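PDB 5FOO: 6-phospho-beta-d glycosidase from Streptococcus pyogenes, which probably hydrolyses 6-phosphorylated beta-glucosides as a family 1 glycoside hydrolase, here with 6-phosphocyclophellitol bound in its pocket. Local coordinates for residues T50-D61 / N437-R445; P166-L175 / L246-E254. The protein carries 1 engineered substitution. All blocks are in the same frame, centred on the assembly; numbering follows the deposited sequence.

Contact 1 of 2, residues T50-D61 / N437-R445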
loop_
_atom_site.group_PDB
_atom_site.type_symbol
_atom_site.label_atom_id
_atom_site.label_comp_id
_atom_site.label_asym_id
_atom_site.label_seq_id
_atom_site.Cartn_x
_atom_site.Cartn_y
_atom_site.Cartn_z
ATOM N N THR A 50 -17.851 2.609 -10.545
ATOM C CA THR A 50 -17.790 4.038 -10.440
ATOM C C THR A 50 -16.810 4.476 -9.370
ATOM O O THR A 50 -16.134 5.468 -9.599
ATOM C CB THR A 50 -19.209 4.611 -10.205
ATOM O OG1 THR A 50 -19.928 4.424 -11.425
ATOM C CG2 THR A 50 -19.206 6.101 -9.911
ATOM N N ALA A 51 -16.721 3.722 -8.261
ATOM C CA ALA A 51 -15.898 4.007 -7.130
ATOM C C ALA A 51 -16.064 5.474 -6.705
ATOM O O ALA A 51 -17.196 5.902 -6.508
ATOM C CB ALA A 51 -14.442 3.630 -7.441
ATOM N N SER A 52 -14.990 6.284 -6.618
ATOM C CA SER A 52 -15.188 7.659 -6.231
ATOM C C SER A 52 -15.055 8.612 -7.431
ATOM O O SER A 52 -14.793 9.749 -7.225
ATOM C CB SER A 52 -14.272 8.047 -5.051
ATOM O OG SER A 52 -14.832 7.533 -3.831
ATOM N N ASP A 53 -15.245 8.125 -8.651
ATOM C CA ASP A 53 -15.425 8.969 -9.830
ATOM C C ASP A 53 -14.189 9.867 -10.139
ATOM O O ASP A 53 -14.313 10.939 -10.769
ATOM C CB ASP A 53 -16.716 9.832 -9.691
ATOM C CG ASP A 53 -17.154 10.490 -11.005
ATOM O OD1 ASP A 53 -16.936 9.799 -12.058
ATOM O OD2 ASP A 53 -17.707 11.682 -10.960
ATOM N N ALA A 54 -13.010 9.421 -9.721
ATOM C CA ALA A 54 -11.780 10.152 -10.046
ATOM C C ALA A 54 -11.486 10.189 -11.560
ATOM O O ALA A 54 -10.823 11.132 -12.043
ATOM C CB ALA A 54 -10.600 9.608 -9.267
ATOM N N TYR A 55 -11.976 9.214 -12.327
ATOM C CA TYR A 55 -11.880 9.329 -13.760
ATOM C C TYR A 55 -12.340 10.742 -14.256
ATOM O O TYR A 55 -11.661 11.386 -15.099
ATOM C CB TYR A 55 -12.583 8.198 -14.520
ATOM C CG TYR A 55 -12.405 8.337 -16.026
ATOM C CD1 TYR A 55 -11.263 7.870 -16.651
ATOM C CD2 TYR A 55 -13.361 9.000 -16.821
ATOM C CE1 TYR A 55 -11.060 8.067 -18.012
ATOM C CE2 TYR A 55 -13.178 9.146 -18.192
ATOM C CZ TYR A 55 -12.014 8.684 -18.776
ATOM O OH TYR A 55 -11.779 8.814 -20.158
ATOM N N HIS A 56 -13.463 11.225 -13.694
ATOM C CA HIS A 56 -14.019 12.501 -14.055
ATOM C C HIS A 56 -13.519 13.635 -13.171
ATOM O O HIS A 56 -13.261 14.716 -13.667
ATOM C CB HIS A 56 -15.536 12.425 -14.023
ATOM C CG HIS A 56 -16.121 11.460 -15.010
ATOM N ND1 HIS A 56 -16.761 10.300 -14.629
ATOM C CD2 HIS A 56 -16.243 11.527 -16.354
ATOM C CE1 HIS A 56 -17.213 9.680 -15.708
ATOM N NE2 HIS A 56 -16.908 10.398 -16.768
ATOM N N GLN A 57 -13.332 13.402 -11.888
ATOM C CA GLN A 57 -13.099 14.483 -10.928
ATOM C C GLN A 57 -11.667 14.711 -10.443
ATOM O O GLN A 57 -11.462 15.492 -9.539
ATOM C CB GLN A 57 -13.994 14.230 -9.700
ATOM C CG GLN A 57 -15.482 14.316 -10.036
ATOM C CD GLN A 57 -16.333 14.492 -8.776
ATOM O OE1 GLN A 57 -16.099 15.411 -7.995
ATOM N NE2 GLN A 57 -17.270 13.588 -8.544
ATOM N N ILE A 58 -10.677 14.045 -11.009
ATOM C CA ILE A 58 -9.317 14.219 -10.551
ATOM C C ILE A 58 -8.876 15.679 -10.531
ATOM O O ILE A 58 -8.260 16.138 -9.529
ATOM C CB ILE A 58 -8.304 13.259 -11.279
ATOM C CG1 ILE A 58 -6.963 13.258 -10.541
ATOM C CG2 ILE A 58 -8.149 13.658 -12.728
ATOM C CD1 ILE A 58 -7.023 12.780 -9.119
ATOM N N GLU A 59 -9.185 16.431 -11.571
ATOM C CA GLU A 59 -8.743 17.849 -11.622
ATOM C C GLU A 59 -9.377 18.641 -10.493
ATOM O O GLU A 59 -8.671 19.275 -9.717
ATOM C CB GLU A 59 -9.155 18.567 -12.922
ATOM C CG GLU A 59 -8.363 18.208 -14.144
ATOM C CD GLU A 59 -8.887 16.981 -14.853
ATOM O OE1 GLU A 59 -9.840 16.289 -14.348
ATOM O OE2 GLU A 59 -8.288 16.700 -15.916
ATOM N N SER A 60 -10.710 18.564 -10.366
ATOM C CA SER A 60 -11.376 19.314 -9.264
ATOM C C SER A 60 -10.977 18.801 -7.882
ATOM O O SER A 60 -10.777 19.614 -6.965
ATOM C CB SER A 60 -12.895 19.322 -9.404
ATOM O OG SER A 60 -13.357 17.999 -9.429
ATOM N N ASP A 61 -10.761 17.484 -7.735
ATOM C CA ASP A 61 -10.212 16.901 -6.481
ATOM C C ASP A 61 -8.845 17.496 -6.121
ATOM O O ASP A 61 -8.577 17.877 -4.947
ATOM C CB ASP A 61 -10.021 15.374 -6.624
ATOM C CG ASP A 61 -11.345 14.556 -6.506
ATOM O OD1 ASP A 61 -12.438 15.176 -6.306
ATOM O OD2 ASP A 61 -11.277 13.284 -6.599
ATOM N N ASN A 437 -17.271 11.600 0.610
ATOM C CA ASN A 437 -17.851 11.447 -0.697
ATOM C C ASN A 437 -19.263 10.876 -0.560
ATOM O O ASN A 437 -19.481 9.876 0.122
ATOM C CB ASN A 437 -17.061 10.482 -1.586
ATOM C CG ASN A 437 -17.493 10.545 -3.041
ATOM O OD1 ASN A 437 -18.044 11.571 -3.514
ATOM N ND2 ASN A 437 -17.220 9.500 -3.769
ATOM N N ASN A 438 -20.225 11.490 -1.226
ATOM C CA ASN A 438 -21.547 10.863 -1.321
ATOM C C ASN A 438 -21.452 9.862 -2.458
ATOM O O ASN A 438 -21.201 10.221 -3.599
ATOM C CB ASN A 438 -22.588 11.916 -1.612
ATOM C CG ASN A 438 -23.996 11.357 -1.722
ATOM O OD1 ASN A 438 -24.333 10.456 -2.505
ATOM N ND2 ASN A 438 -24.814 11.872 -0.901
ATOM N N ILE A 439 -21.649 8.594 -2.178
ATOM C CA ILE A 439 -21.434 7.634 -3.223
ATOM C C ILE A 439 -22.538 7.522 -4.266
ATOM O O ILE A 439 -22.376 6.824 -5.247
ATOM C CB ILE A 439 -21.031 6.262 -2.698
ATOM C CG1 ILE A 439 -22.099 5.675 -1.786
ATOM C CG2 ILE A 439 -19.722 6.395 -1.954
ATOM C CD1 ILE A 439 -21.935 4.181 -1.723
ATOM N N HIS A 440 -23.630 8.250 -4.105
ATOM C CA HIS A 440 -24.636 8.239 -5.121
ATOM C C HIS A 440 -24.463 9.435 -6.048
ATOM O O HIS A 440 -24.707 9.288 -7.209
ATOM C CB HIS A 440 -26.038 8.220 -4.503
ATOM C CG HIS A 440 -26.203 7.212 -3.430
ATOM N ND1 HIS A 440 -26.343 5.866 -3.695
ATOM C CD2 HIS A 440 -26.196 7.347 -2.081
ATOM C CE1 HIS A 440 -26.425 5.211 -2.550
ATOM N NE2 HIS A 440 -26.370 6.090 -1.562
ATOM N N THR A 441 -24.100 10.601 -5.523
ATOM C CA THR A 441 -23.956 11.831 -6.327
ATOM C C THR A 441 -22.508 12.202 -6.668
ATOM O O THR A 441 -22.298 13.147 -7.408
ATOM C CB THR A 441 -24.542 13.063 -5.593
ATOM O OG1 THR A 441 -23.780 13.345 -4.417
ATOM C CG2 THR A 441 -26.056 12.811 -5.224
ATOM N N GLN A 442 -21.545 11.504 -6.064
ATOM C CA GLN A 442 -20.110 11.821 -6.130
ATOM C C GLN A 442 -19.741 13.264 -5.752
ATOM O O GLN A 442 -18.681 13.783 -6.131
ATOM C CB GLN A 442 -19.618 11.475 -7.528
ATOM C CG GLN A 442 -19.849 10.034 -7.889
ATOM C CD GLN A 442 -18.970 9.103 -7.099
ATOM O OE1 GLN A 442 -17.853 9.455 -6.627
ATOM N NE2 GLN A 442 -19.453 7.880 -6.952
ATOM N N VAL A 443 -20.595 13.891 -4.966
ATOM C CA VAL A 443 -20.285 15.182 -4.383
ATOM C C VAL A 443 -19.397 15.032 -3.166
ATOM O O VAL A 443 -19.692 14.234 -2.245
ATOM C CB VAL A 443 -21.589 15.896 -3.957
ATOM C CG1 VAL A 443 -21.307 17.191 -3.148
ATOM C CG2 VAL A 443 -22.397 16.174 -5.210
ATOM N N ARG A 444 -18.356 15.856 -3.113
ATOM C CA ARG A 444 -17.417 15.863 -1.978
ATOM C C ARG A 444 -17.805 16.917 -0.938
ATOM O O ARG A 444 -18.375 17.950 -1.258
ATOM C CB ARG A 444 -15.981 16.166 -2.424
ATOM C CG ARG A 444 -15.234 15.038 -3.094
ATOM C CD ARG A 444 -15.792 14.717 -4.446
ATOM N NE ARG A 444 -14.825 14.028 -5.284
ATOM C CZ ARG A 444 -14.966 12.847 -5.875
ATOM N NH1 ARG A 444 -16.054 12.061 -5.705
ATOM N NH2 ARG A 444 -13.968 12.407 -6.658
ATOM N N ARG A 445 -17.476 16.654 0.312
ATOM C CA ARG A 445 -17.606 17.625 1.351
ATOM C C ARG A 445 -16.551 17.411 2.409
ATOM O O ARG A 445 -16.556 16.379 3.092
ATOM C CB ARG A 445 -18.996 17.513 1.994
ATOM C CG ARG A 445 -19.093 18.496 3.137
ATOM C CD ARG A 445 -20.503 18.947 3.453
ATOM N NE ARG A 445 -20.366 20.174 4.248
ATOM C CZ ARG A 445 -21.350 20.838 4.852
ATOM N NH1 ARG A 445 -22.617 20.414 4.779
ATOM N NH2 ARG A 445 -21.042 21.936 5.556
HETATM O O HOH W 1 -18.505 16.578 -7.408
#
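Arg444 reaches across to Asp61 and to the backbone of Ser52, gripping both with the edges of one guanidinium. Toward Asp61 the grip is side-on: Arg444 NE meets Asp61 OD1 and Arg444 NH2 meets Asp61 OD2, each at 2.8 Å, a salt bridge with the two flat groups nearly coplanar. The other edge takes Ser52 O end-on, Arg444 NH2 at 2.8 Å and Arg444 NH1 at 3.0 Å. A bend at chi2 (69°) in the arginine chain brings the guanidinium between Ser52 O and the Asp61 carboxylate, and the amide of Gln57 stacks on one of its faces, the planes 22° apart.

That amide is held flat from both sides of its nitrogen: Gln57 NE2 gives an almost straight bond to Gln442 O (2.8 Å) and a second to Asp53 OD2, while a water links Gln57 OE1 to Gln442 O. Gln442, also bent at chi2, sends NE2 to Ala51 O at 3.0 Å. Its OE1 accepts from Asn437 ND2 and Arg444 NH1, which fixes which way the amide is turned.

Asn437 ND2 also makes a weak bond to Ser52 OG, whose stronger partner is the backbone oxygen of Asp420. The contact thus ties the type II' turn of Thr50-Asp53 and the start of helix 54-67 to the hairpin of strands 435-437 and 444-446, with helix 93-108 packed against Ile58.

Contact 2 of 2, residues P166-L175 / L246-E254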
loop_
_atom_site.group_PDB
_atom_site.type_symbol
_atom_site.label_atom_id
_atom_site.label_comp_id
_atom_site.label_asym_id
_atom_site.label_seq_id
_atom_site.Cartn_x
_atom_site.Cartn_y
_atom_site.Cartn_z
ATOM N N PRO A 166 3.188 -5.834 -1.241
ATOM C CA PRO A 166 3.197 -7.061 -1.918
ATOM C C PRO A 166 2.897 -8.275 -1.041
ATOM O O PRO A 166 2.267 -9.223 -1.556
ATOM C CB PRO A 166 4.565 -7.103 -2.560
ATOM C CG PRO A 166 5.415 -6.298 -1.686
ATOM C CD PRO A 166 4.491 -5.165 -1.333
ATOM N N MET A 167 3.217 -8.242 0.250
ATOM C CA MET A 167 2.837 -9.406 1.118
ATOM C C MET A 167 1.321 -9.522 1.310
ATOM O O MET A 167 0.821 -10.579 1.601
ATOM C CB MET A 167 3.529 -9.352 2.502
ATOM C CG MET A 167 3.267 -10.618 3.397
ATOM S SD MET A 167 3.764 -12.104 2.520
ATOM C CE MET A 167 5.473 -12.131 2.940
ATOM N N VAL A 168 0.591 -8.410 1.214
ATOM C CA VAL A 168 -0.867 -8.412 1.223
ATOM C C VAL A 168 -1.433 -9.122 -0.035
ATOM O O VAL A 168 -2.425 -9.805 0.047
ATOM C CB VAL A 168 -1.480 -6.999 1.401
ATOM C CG1 VAL A 168 -2.983 -7.035 1.297
ATOM C CG2 VAL A 168 -1.062 -6.397 2.762
ATOM N N VAL A 169 -0.807 -8.957 -1.186
ATOM C CA VAL A 169 -1.185 -9.720 -2.375
ATOM C C VAL A 169 -0.930 -11.246 -2.177
ATOM O O VAL A 169 -1.765 -12.073 -2.580
ATOM C CB VAL A 169 -0.382 -9.239 -3.589
ATOM C CG1 VAL A 169 -0.579 -10.145 -4.791
ATOM C CG2 VAL A 169 -0.822 -7.838 -3.972
ATOM N N VAL A 170 0.237 -11.589 -1.644
ATOM C CA VAL A 170 0.601 -12.937 -1.396
ATOM C C VAL A 170 -0.453 -13.558 -0.448
ATOM O O VAL A 170 -0.944 -14.629 -0.730
ATOM C CB VAL A 170 1.922 -12.993 -0.671
ATOM C CG1 VAL A 170 2.210 -14.396 -0.104
ATOM C CG2 VAL A 170 3.068 -12.556 -1.558
ATOM N N GLU A 171 -0.771 -12.872 0.659
ATOM C CA GLU A 171 -1.694 -13.371 1.645
ATOM C C GLU A 171 -3.110 -13.398 1.140
ATOM O O GLU A 171 -3.754 -14.472 1.182
ATOM C CB GLU A 171 -1.558 -12.643 3.002
ATOM C CG GLU A 171 -0.242 -13.132 3.642
ATOM C CD GLU A 171 0.077 -12.626 5.065
ATOM O OE1 GLU A 171 -0.663 -11.681 5.488
ATOM O OE2 GLU A 171 1.075 -13.198 5.725
ATOM N N GLY A 172 -3.556 -12.276 0.569
ATOM C CA GLY A 172 -4.897 -12.150 -0.009
ATOM C C GLY A 172 -5.252 -13.186 -1.056
ATOM O O GLY A 172 -6.352 -13.826 -0.962
ATOM N N SER A 173 -4.372 -13.360 -2.038
ATOM C CA SER A 173 -4.617 -14.237 -3.151
ATOM C C SER A 173 -4.337 -15.721 -2.815
ATOM O O SER A 173 -5.006 -16.634 -3.343
ATOM C CB SER A 173 -3.817 -13.780 -4.414
ATOM O OG SER A 173 -4.481 -12.700 -5.121
ATOM N N TYR A 174 -3.362 -15.982 -1.956
ATOM C CA TYR A 174 -2.864 -17.348 -1.827
ATOM C C TYR A 174 -2.872 -17.980 -0.418
ATOM O O TYR A 174 -2.500 -19.106 -0.313
ATOM C CB TYR A 174 -1.487 -17.457 -2.482
ATOM C CG TYR A 174 -1.513 -17.215 -4.009
ATOM C CD1 TYR A 174 -1.860 -18.227 -4.868
ATOM C CD2 TYR A 174 -1.231 -15.932 -4.574
ATOM C CE1 TYR A 174 -1.918 -18.042 -6.246
ATOM C CE2 TYR A 174 -1.255 -15.731 -5.970
ATOM C CZ TYR A 174 -1.595 -16.784 -6.814
ATOM O OH TYR A 174 -1.675 -16.634 -8.181
ATOM N N LEU A 175 -3.309 -17.269 0.628
ATOM C CA LEU A 175 -3.302 -17.799 2.030
ATOM C C LEU A 175 -4.621 -17.581 2.777
ATOM O O LEU A 175 -5.149 -18.500 3.345
ATOM C CB LEU A 175 -2.143 -17.215 2.875
ATOM C CG LEU A 175 -0.756 -17.685 2.383
ATOM C CD1 LEU A 175 0.394 -16.853 2.995
ATOM C CD2 LEU A 175 -0.515 -19.171 2.626
ATOM N N LEU A 246 10.154 -12.381 10.426
ATOM C CA LEU A 246 10.911 -12.874 9.269
ATOM C C LEU A 246 10.102 -12.898 7.981
ATOM O O LEU A 246 10.619 -12.507 6.923
ATOM C CB LEU A 246 11.475 -14.278 9.456
ATOM C CG LEU A 246 12.697 -14.518 10.296
ATOM C CD1 LEU A 246 12.910 -16.027 10.361
ATOM C CD2 LEU A 246 13.903 -13.851 9.663
ATOM N N TRP A 247 8.880 -13.441 8.078
ATOM C CA TRP A 247 7.952 -13.547 6.986
ATOM C C TRP A 247 7.287 -12.203 6.652
ATOM O O TRP A 247 7.371 -11.763 5.522
ATOM C CB TRP A 247 6.869 -14.644 7.261
ATOM C CG TRP A 247 5.829 -14.721 6.216
ATOM C CD1 TRP A 247 4.570 -14.196 6.309
ATOM C CD2 TRP A 247 5.894 -15.372 4.932
ATOM N NE1 TRP A 247 3.882 -14.420 5.167
ATOM C CE2 TRP A 247 4.682 -15.121 4.288
ATOM C CE3 TRP A 247 6.872 -16.097 4.247
ATOM C CZ2 TRP A 247 4.408 -15.594 3.038
ATOM C CZ3 TRP A 247 6.592 -16.568 3.011
ATOM C CH2 TRP A 247 5.375 -16.308 2.402
ATOM N N ASN A 248 6.580 -11.609 7.598
ATOM C CA ASN A 248 5.717 -10.461 7.285
ATOM C C ASN A 248 6.499 -9.164 6.995
ATOM O O ASN A 248 5.980 -8.294 6.324
ATOM C CB ASN A 248 4.651 -10.197 8.371
ATOM C CG ASN A 248 3.674 -11.352 8.505
ATOM O OD1 ASN A 248 2.781 -11.521 7.671
ATOM N ND2 ASN A 248 3.897 -12.215 9.504
ATOM N N ASN A 249 7.709 -9.053 7.530
ATOM C CA ASN A 249 8.525 -7.850 7.388
ATOM C C ASN A 249 9.816 -8.109 6.604
ATOM O O ASN A 249 10.029 -7.473 5.553
ATOM C CB ASN A 249 8.801 -7.216 8.748
ATOM C CG ASN A 249 7.510 -6.764 9.420
ATOM O OD1 ASN A 249 6.487 -6.618 8.761
ATOM N ND2 ASN A 249 7.555 -6.527 10.679
ATOM N N ASP A 250 10.640 -9.037 7.094
ATOM C CA ASP A 250 11.998 -9.185 6.583
ATOM C C ASP A 250 12.119 -9.598 5.145
ATOM O O ASP A 250 13.019 -9.094 4.457
ATOM C CB ASP A 250 12.806 -10.120 7.413
ATOM C CG ASP A 250 13.021 -9.639 8.802
ATOM O OD1 ASP A 250 12.436 -8.616 9.246
ATOM O OD2 ASP A 250 13.742 -10.340 9.490
ATOM N N LEU A 251 11.244 -10.496 4.671
ATOM C CA LEU A 251 11.349 -11.032 3.305
ATOM C C LEU A 251 11.445 -9.820 2.339
ATOM O O LEU A 251 12.405 -9.657 1.621
ATOM C CB LEU A 251 10.127 -11.905 2.971
ATOM C CG LEU A 251 10.180 -12.749 1.698
ATOM C CD1 LEU A 251 8.969 -13.700 1.589
ATOM C CD2 LEU A 251 10.211 -11.900 0.447
ATOM N N PHE A 252 10.439 -8.972 2.335
ATOM C CA PHE A 252 10.422 -7.903 1.343
ATOM C C PHE A 252 11.387 -6.736 1.698
ATOM O O PHE A 252 11.910 -6.097 0.776
ATOM C CB PHE A 252 9.008 -7.395 1.059
ATOM C CG PHE A 252 8.170 -8.333 0.214
ATOM C CD1 PHE A 252 8.453 -8.547 -1.115
ATOM C CD2 PHE A 252 7.071 -9.010 0.772
ATOM C CE1 PHE A 252 7.674 -9.404 -1.910
ATOM C CE2 PHE A 252 6.311 -9.910 0.004
ATOM C CZ PHE A 252 6.600 -10.090 -1.346
ATOM N N MET A 253 11.575 -6.438 2.984
ATOM C CA MET A 253 12.499 -5.373 3.402
ATOM C C MET A 253 13.945 -5.685 3.065
ATOM O O MET A 253 14.621 -4.847 2.517
ATOM C CB MET A 253 12.406 -5.049 4.869
ATOM C CG MET A 253 11.179 -4.238 5.244
ATOM S SD MET A 253 11.231 -2.523 4.677
ATOM C CE MET A 253 12.571 -1.902 5.689
ATOM N N GLU A 254 14.381 -6.911 3.356
ATOM C CA GLU A 254 15.733 -7.341 3.090
ATOM C C GLU A 254 15.964 -7.317 1.612
ATOM O O GLU A 254 16.996 -6.855 1.191
ATOM C CB GLU A 254 16.071 -8.710 3.693
ATOM C CG GLU A 254 16.189 -8.730 5.209
ATOM C CD GLU A 254 17.262 -7.787 5.721
ATOM O OE1 GLU A 254 18.309 -7.644 5.054
ATOM O OE2 GLU A 254 17.041 -7.202 6.797
#
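Met167 is a knob in a hole formed by Trp247, Asn248, Leu251 and Phe252, where helices 166-174 and 235-258 pack together on the outside of the eight-stranded beta/alpha (TIM) barrel of family 1 glycosidases. The short segments run at 131° to each other, with axes 10.5 Å apart.

The methionine chain leaves with CG anti to its backbone nitrogen (chi1 -175°), then bends at both chi2 and chi3, which brings the methyl over one face of the indole. Met167 CE stands 3.6 Å from the centroid of the five-membered ring of Trp247, over the face, a CH-pi contact; SD lies obliquely to the same ring in a Met-aromatic contact. Away from the indole, Met167 CE meets Phe252 CE2 at 3.8 Å, and Leu251 CD1 flanks it.

One residue earlier, at the helix start, Pro166 sets its CG squarely over Phe252, 3.7 Å from the ring centroid and only 6° off the normal. Leu251 CD2 lies on the opposite face, so the phenyl ring is sandwiched, and Val170 CG2 comes to its edge. Val170 CG1 and Leu175 CD1 approach the six-membered part of Trp247 obliquely.

Further out, Leu223 of barrel strand 218-224 backs both Pro166 and Phe252, while helix 186-208 lies against Val170. Trp317 meets Trp247 edge-to-face, and Asn248 is fixed through ND2 by Ala244 O and Tyr323 OH.

One polar bond crosses between the helices. Glu171, extended beyond CG, carries its carboxylate to the edge of the indole, where Trp247 NE1 donates to Glu171 OE2 at 3.1 Å; the oxygen lies in the ring plane, while the N-H comes to it from the anti side, tilted out of the carboxylate plane.

Contacts 1 and 2 lie on opposite sides of the chain's centre, their own centres 32 Å apart and their nearest atoms about 18 Å apart. Neither touches the ligand: the side chain of Ser52 in contact 1 is about 11 Å from 6-phosphocyclophellitol, that of Pro166 in contact 2 about 10 Å. Neither segment pair supplies a pocket residue, but each adjoins some. Pro166 directly follows Asn164 and Glu165, and segment 437-445 follows Tyr432 closely in sequence. Contact 1 is a polar network joining a turn and the first turns of a helix to a beta hairpin, whereas contact 2 is mostly apolar helix packing; both belong to the same barrel domain.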